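Local atomic coordinates of 3-hydroxyadipyl-CoA dehydrogenase (Escherichia coli, PDB entry 3MOG), a protein that catalyses the NAD-dependent oxidation of (3S)-3-hydroxyadipyl-CoA to 3-oxoadipyl-CoA in the degradation of phenylacetate. Residues C[108-111]-C[112-116]; C[209-212]-C[213-217]; C[439-442]-C[443-447]. All coordinates share one frame; numbering follows the deposited sequence.

Contact 1: residues C[108-111]-C[112-116]; sequences EVCP and PQTLL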
# COMPACT_ATOMS: atom_id res chain seq x y z
N GLU C 108 -36.40 -14.79 -12.62
CA GLU C 108 -37.81 -14.86 -13.08
C GLU C 108 -38.14 -16.10 -13.90
O GLU C 108 -39.20 -16.69 -13.70
CB GLU C 108 -38.26 -13.59 -13.81
CG GLU C 108 -37.17 -12.62 -14.20
CD GLU C 108 -37.50 -11.22 -13.71
OE1 GLU C 108 -37.92 -11.09 -12.54
OE2 GLU C 108 -37.34 -10.25 -14.49
N VAL C 109 -37.24 -16.46 -14.82
CA VAL C 109 -37.37 -17.65 -15.67
C VAL C 109 -37.52 -18.96 -14.86
O VAL C 109 -38.45 -19.72 -15.09
CB VAL C 109 -36.18 -17.75 -16.68
CG1 VAL C 109 -36.07 -19.14 -17.30
CG2 VAL C 109 -36.31 -16.69 -17.77
N CYS C 110 -36.64 -19.17 -13.89
CA CYS C 110 -36.56 -20.42 -13.12
C CYS C 110 -37.36 -20.37 -11.82
O CYS C 110 -37.59 -19.28 -11.28
CB CYS C 110 -35.09 -20.72 -12.77
SG CYS C 110 -33.96 -20.55 -14.14
N PRO C 111 -37.78 -21.55 -11.29
CA PRO C 111 -38.31 -21.62 -9.92
C PRO C 111 -37.30 -21.12 -8.86
O PRO C 111 -36.09 -21.18 -9.09
CB PRO C 111 -38.60 -23.12 -9.72
CG PRO C 111 -38.03 -23.82 -10.91
CD PRO C 111 -37.98 -22.82 -12.01
N PRO C 112 -37.80 -20.62 -7.72
CA PRO C 112 -36.91 -20.15 -6.65
C PRO C 112 -36.15 -21.26 -5.89
O PRO C 112 -35.37 -20.95 -4.98
CB PRO C 112 -37.87 -19.41 -5.71
CG PRO C 112 -39.07 -19.07 -6.56
CD PRO C 112 -39.20 -20.25 -7.46
N GLN C 113 -36.36 -22.53 -6.24
CA GLN C 113 -35.56 -23.62 -5.66
C GLN C 113 -34.46 -24.13 -6.61
O GLN C 113 -33.71 -25.06 -6.27
CB GLN C 113 -36.45 -24.77 -5.15
CG GLN C 113 -37.05 -25.67 -6.24
CD GLN C 113 -38.43 -25.20 -6.72
OE1 GLN C 113 -38.92 -24.14 -6.31
NE2 GLN C 113 -39.04 -25.99 -7.59
N THR C 114 -34.36 -23.51 -7.78
CA THR C 114 -33.33 -23.86 -8.76
C THR C 114 -32.01 -23.23 -8.34
O THR C 114 -31.95 -22.02 -8.06
CB THR C 114 -33.76 -23.44 -10.19
OG1 THR C 114 -34.58 -24.48 -10.75
CG2 THR C 114 -32.56 -23.21 -11.12
N LEU C 115 -30.97 -24.05 -8.28
CA LEU C 115 -29.62 -23.59 -7.92
C LEU C 115 -29.03 -22.79 -9.08
O LEU C 115 -29.08 -23.22 -10.23
CB LEU C 115 -28.73 -24.78 -7.55
CG LEU C 115 -29.37 -25.90 -6.70
CD1 LEU C 115 -28.41 -27.06 -6.53
CD2 LEU C 115 -29.86 -25.41 -5.34
N LEU C 116 -28.52 -21.61 -8.77
CA LEU C 116 -27.99 -20.71 -9.78
C LEU C 116 -26.52 -20.49 -9.53
O LEU C 116 -26.12 -19.80 -8.60
CB LEU C 116 -28.73 -19.37 -9.77
CG LEU C 116 -30.22 -19.31 -10.11
CD1 LEU C 116 -30.72 -17.86 -10.10
CD2 LEU C 116 -30.49 -19.98 -11.45
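Pro111 and Thr114 close a type I beta turn: Thr114 N donates to Pro111 O (3.2 Å, N-H...O 162°). The turn begins just after the helix that ends at Val109. Cys110 is the first residue to leave helical geometry, and Pro112 and Gln113 fill the turn's corners. The ring of Pro111 is bordered by two polar side chains. The amide of Gln113, bent back at chi2 (-91°), lies over the ring's CB, with OE1 and NE2 of Gln113 each 3.6 Å from Pro111 CB. Thr114 OG1 sits 3.5 Å from Pro111 CG, but its hydrogen bond goes to Ala85 O. The methyl of Thr114 takes the other direction: with Thr114 CG2 anti to the backbone N, it rests 3.9 Å from Cys110 CB. Deeper in, Cys110 SG makes a loose apolar contact with Leu116 CD2 (4.4 Å), a leucine that also packs on Phe103 and Leu106 of the helix. This is the alpha-to-beta connection of a beta-alpha-beta crossover, leading from helix 96-109 into the parallel strand 115-118 beside strand 87-90, in the Rossmann-type NAD-binding domain.

Contact 2: residues C[209-212]-C[213-217]; sequences QVAA and PEVID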
# COMPACT_ATOMS: atom_id res chain seq x y z
N GLN C 209 18.48 -11.25 -10.83
CA GLN C 209 19.46 -12.09 -11.57
C GLN C 209 20.16 -13.12 -10.67
O GLN C 209 21.38 -13.34 -10.76
CB GLN C 209 20.47 -11.22 -12.35
CG GLN C 209 19.85 -10.37 -13.49
CD GLN C 209 20.81 -9.32 -14.05
OE1 GLN C 209 20.47 -8.14 -14.14
NE2 GLN C 209 22.01 -9.75 -14.42
N VAL C 210 19.36 -13.73 -9.80
CA VAL C 210 19.81 -14.76 -8.88
C VAL C 210 20.28 -15.95 -9.67
O VAL C 210 21.30 -16.55 -9.36
CB VAL C 210 18.65 -15.19 -7.95
CG1 VAL C 210 19.03 -16.36 -7.07
CG2 VAL C 210 18.24 -14.02 -7.09
N ALA C 211 19.52 -16.27 -10.72
CA ALA C 211 19.75 -17.41 -11.58
C ALA C 211 19.00 -17.17 -12.88
O ALA C 211 18.08 -16.35 -12.92
CB ALA C 211 19.23 -18.68 -10.93
N ALA C 212 19.39 -17.89 -13.92
CA ALA C 212 18.65 -17.99 -15.19
C ALA C 212 17.25 -18.58 -14.94
O ALA C 212 17.06 -19.33 -13.98
CB ALA C 212 19.45 -18.87 -16.21
N PRO C 213 16.27 -18.24 -15.80
CA PRO C 213 14.91 -18.77 -15.58
C PRO C 213 14.84 -20.29 -15.57
O PRO C 213 14.06 -20.87 -14.80
CB PRO C 213 14.10 -18.20 -16.75
CG PRO C 213 15.07 -17.46 -17.63
CD PRO C 213 16.30 -17.18 -16.83
N GLU C 214 15.65 -20.92 -16.42
CA GLU C 214 15.77 -22.38 -16.53
C GLU C 214 16.26 -22.99 -15.23
O GLU C 214 15.90 -24.11 -14.90
CB GLU C 214 16.76 -22.79 -17.64
CG GLU C 214 16.69 -22.00 -18.92
CD GLU C 214 17.67 -20.83 -18.94
OE1 GLU C 214 18.90 -21.06 -18.83
OE2 GLU C 214 17.21 -19.67 -19.07
N VAL C 215 17.11 -22.27 -14.51
CA VAL C 215 17.67 -22.77 -13.26
C VAL C 215 16.61 -22.68 -12.13
O VAL C 215 16.44 -23.64 -11.36
CB VAL C 215 19.01 -22.05 -12.92
CG1 VAL C 215 19.53 -22.44 -11.55
CG2 VAL C 215 20.06 -22.37 -13.99
N ILE C 216 15.89 -21.56 -12.08
CA ILE C 216 14.77 -21.39 -11.15
C ILE C 216 13.73 -22.48 -11.37
O ILE C 216 13.31 -23.13 -10.41
CB ILE C 216 14.10 -20.01 -11.31
CG1 ILE C 216 15.13 -18.89 -11.18
CG2 ILE C 216 12.94 -19.87 -10.32
CD1 ILE C 216 14.60 -17.46 -11.44
N ASP C 217 13.33 -22.70 -12.63
CA ASP C 217 12.38 -23.77 -12.96
C ASP C 217 12.86 -25.18 -12.61
O ASP C 217 12.06 -26.05 -12.24
CB ASP C 217 11.99 -23.71 -14.44
CG ASP C 217 11.04 -22.56 -14.77
OD1 ASP C 217 10.51 -21.91 -13.85
OD2 ASP C 217 10.84 -22.30 -15.96
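Ala212 O receives two backbone donors from the first turn of the helix that starts at Pro213. Ile216 N donates to Ala212 O at 3.2 Å, with an N-H...O angle of 168°. Val215 N donates to Ala212 O at 3.0 Å, and this bond is more bent at 132°. The side chain of Ile216 follows the same oxygen outward. Ile216 CB stands 4.0 Å from Ala212 O. Ile216 CG1, placed anti to the carbonyl carbon (chi1 -54°) and beside the backbone N, closes to 3.4 Å from Ala212 O. CG1 also meets the methyl of Ala211. At the tip, Ile216 CD1 lies 3.9 Å from Ala211 O, and the Ile216 side chain also touches Ala202 and Ala205 of helix 196-207 and Leu231 of helix 230-237. Val215 meets Ala211 through Val215 CG1, 3.8 Å from Ala211 CB. The partly exposed Glu214 bends at chi2 and lays its carboxylate beside the methyl of Ala212, with Glu214 OE1 3.5 Å from Ala212 CB. Ala212 is the N-cap; its side chain is a methyl and brings no capping oxygen, and the link acts through its backbone carbonyl. The preceding helix ends in a Schellman motif with Gln209 at C-prime, making this a tight helix-to-helix link. The start of helix 213-223 is thus held by a shared carbonyl and small apolar contacts, and the carboxylate of Glu214 near this helix end would probably be favoured by the helix dipole.

Contact 3: residues C[439-442]-C[443-447]; sequences QRIL and RLLEN
The guanidinium of Arg443 has a water at its edge, in the plane of the group, and the CG of Arg440 approaches it obliquely. That water accepts from Arg443 NE (3.3 Å) and donates to Arg440 O (2.8 Å), joining the side chain to the backbone one turn back. The bend at chi3 (52°) turns the Arg443 chain so that NE can reach the water. The two arginines carry like charges, but each has an acid of its own: Arg443 NH2 pairs with Asp312 and Arg440 NH1 with Glu324. The backbone follows the alpha-helical pattern, N-H groups bonding to the carbonyl four residues earlier, as part of helix 438-452 in the second C-terminal-type dehydrogenase domain. Arg443 N donates to Gln439 O (2.9 Å), and Leu445 N to Ile441 O (3.1 Å, N-H...O 174°), while the bond from Leu444 N to Arg440 O is weak. Ile441 and Leu445, both buried, run alongside each other, Ile441 CG2 against Leu445 CD1 at 4.0 Å, next to helix 390-406. The Glu446 chain stretches past Leu442, bringing Glu446 OE1 to 4.0 Å from Leu442 CG, while OE2 forms a salt bridge with Arg464. An alanine in place of Glu446 would remove this carboxylate, and is likely to leave Arg464 without that charge partner and the flank of Leu442 less covered. Leu442 itself packs against Ala467 of helix 461-473 and against Pro459.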
# COMPACT_ATOMS: atom_id res chain seq x y z
N GLN C 439 8.55 -24.57 13.16
CA GLN C 439 9.58 -23.70 13.69
C GLN C 439 10.61 -23.37 12.64
O GLN C 439 11.15 -22.27 12.61
CB GLN C 439 10.27 -24.32 14.90
CG GLN C 439 9.41 -24.36 16.13
CD GLN C 439 10.00 -25.27 17.17
OE1 GLN C 439 10.65 -24.82 18.11
NE2 GLN C 439 9.81 -26.58 17.00
N ARG C 440 10.87 -24.35 11.77
CA ARG C 440 11.80 -24.19 10.67
C ARG C 440 11.29 -23.19 9.62
O ARG C 440 12.06 -22.36 9.14
CB ARG C 440 12.06 -25.55 10.01
CG ARG C 440 13.15 -25.51 8.96
CD ARG C 440 13.53 -26.89 8.48
NE ARG C 440 14.57 -26.77 7.47
CZ ARG C 440 15.19 -27.80 6.91
NH1 ARG C 440 16.11 -27.57 5.99
NH2 ARG C 440 14.89 -29.06 7.26
N ILE C 441 10.02 -23.29 9.27
CA ILE C 441 9.40 -22.34 8.34
C ILE C 441 9.36 -20.95 8.96
O ILE C 441 9.71 -19.96 8.31
CB ILE C 441 7.97 -22.78 7.91
CG1 ILE C 441 8.01 -24.13 7.19
CG2 ILE C 441 7.28 -21.70 7.05
CD1 ILE C 441 8.97 -24.18 6.02
N LEU C 442 8.99 -20.89 10.24
CA LEU C 442 8.97 -19.63 10.99
C LEU C 442 10.32 -18.92 11.01
O LEU C 442 10.39 -17.74 10.70
CB LEU C 442 8.48 -19.85 12.43
CG LEU C 442 8.55 -18.65 13.35
CD1 LEU C 442 7.44 -17.64 12.99
CD2 LEU C 442 8.49 -19.06 14.81
N ARG C 443 11.39 -19.65 11.35
CA ARG C 443 12.73 -19.06 11.44
C ARG C 443 13.20 -18.43 10.11
O ARG C 443 13.74 -17.32 10.09
CB ARG C 443 13.74 -20.09 11.94
CG ARG C 443 15.19 -19.58 12.01
CD ARG C 443 16.12 -20.63 12.62
NE ARG C 443 16.01 -21.92 11.94
CZ ARG C 443 16.56 -23.05 12.38
NH1 ARG C 443 17.28 -23.05 13.49
NH2 ARG C 443 16.39 -24.17 11.69
N LEU C 444 12.99 -19.17 9.03
CA LEU C 444 13.29 -18.74 7.68
C LEU C 444 12.58 -17.43 7.32
O LEU C 444 13.23 -16.44 6.95
CB LEU C 444 12.91 -19.85 6.71
CG LEU C 444 12.90 -19.64 5.20
CD1 LEU C 444 14.23 -19.17 4.69
CD2 LEU C 444 12.59 -20.99 4.59
N LEU C 445 11.26 -17.40 7.47
CA LEU C 445 10.48 -16.21 7.14
C LEU C 445 10.89 -15.00 7.99
O LEU C 445 10.99 -13.90 7.45
CB LEU C 445 8.96 -16.49 7.19
CG LEU C 445 8.42 -17.42 6.09
CD1 LEU C 445 6.99 -17.78 6.32
CD2 LEU C 445 8.54 -16.83 4.69
N GLU C 446 11.16 -15.22 9.28
CA GLU C 446 11.67 -14.15 10.17
C GLU C 446 12.98 -13.59 9.67
O GLU C 446 13.18 -12.36 9.69
CB GLU C 446 11.84 -14.63 11.62
CG GLU C 446 10.54 -14.76 12.40
CD GLU C 446 10.74 -15.23 13.84
OE1 GLU C 446 11.59 -16.11 14.07
OE2 GLU C 446 10.05 -14.72 14.74
N ASN C 447 13.88 -14.46 9.21
CA ASN C 447 15.15 -14.02 8.62
C ASN C 447 14.95 -13.25 7.33
O ASN C 447 15.55 -12.19 7.14
CB ASN C 447 16.10 -15.19 8.39
CG ASN C 447 16.87 -15.58 9.65
OD1 ASN C 447 17.18 -14.74 10.49
ND2 ASN C 447 17.16 -16.86 9.77
O HOH W 1 14.88 -22.40 8.92

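From the N terminus, contact 1 comes first, closing the turn that carries the chain from helix 96-109 into strand 115-118 of the NAD-binding domain. Contact 2 follows in the first C-terminal-type domain, where the short link after helix 196-207 enters helix 213-223. Contact 3 comes last, within helix 438-452 of the second such domain, and spans successive helical turns without closing a loop. The three run in series, with none nested or crossed. Contact 1 lies on the opposite side of the chain's centre from the other two, its centre about 52 Å from that of contact 2, whereas contacts 2 and 3 are about 23 Å apart between centres and do not touch.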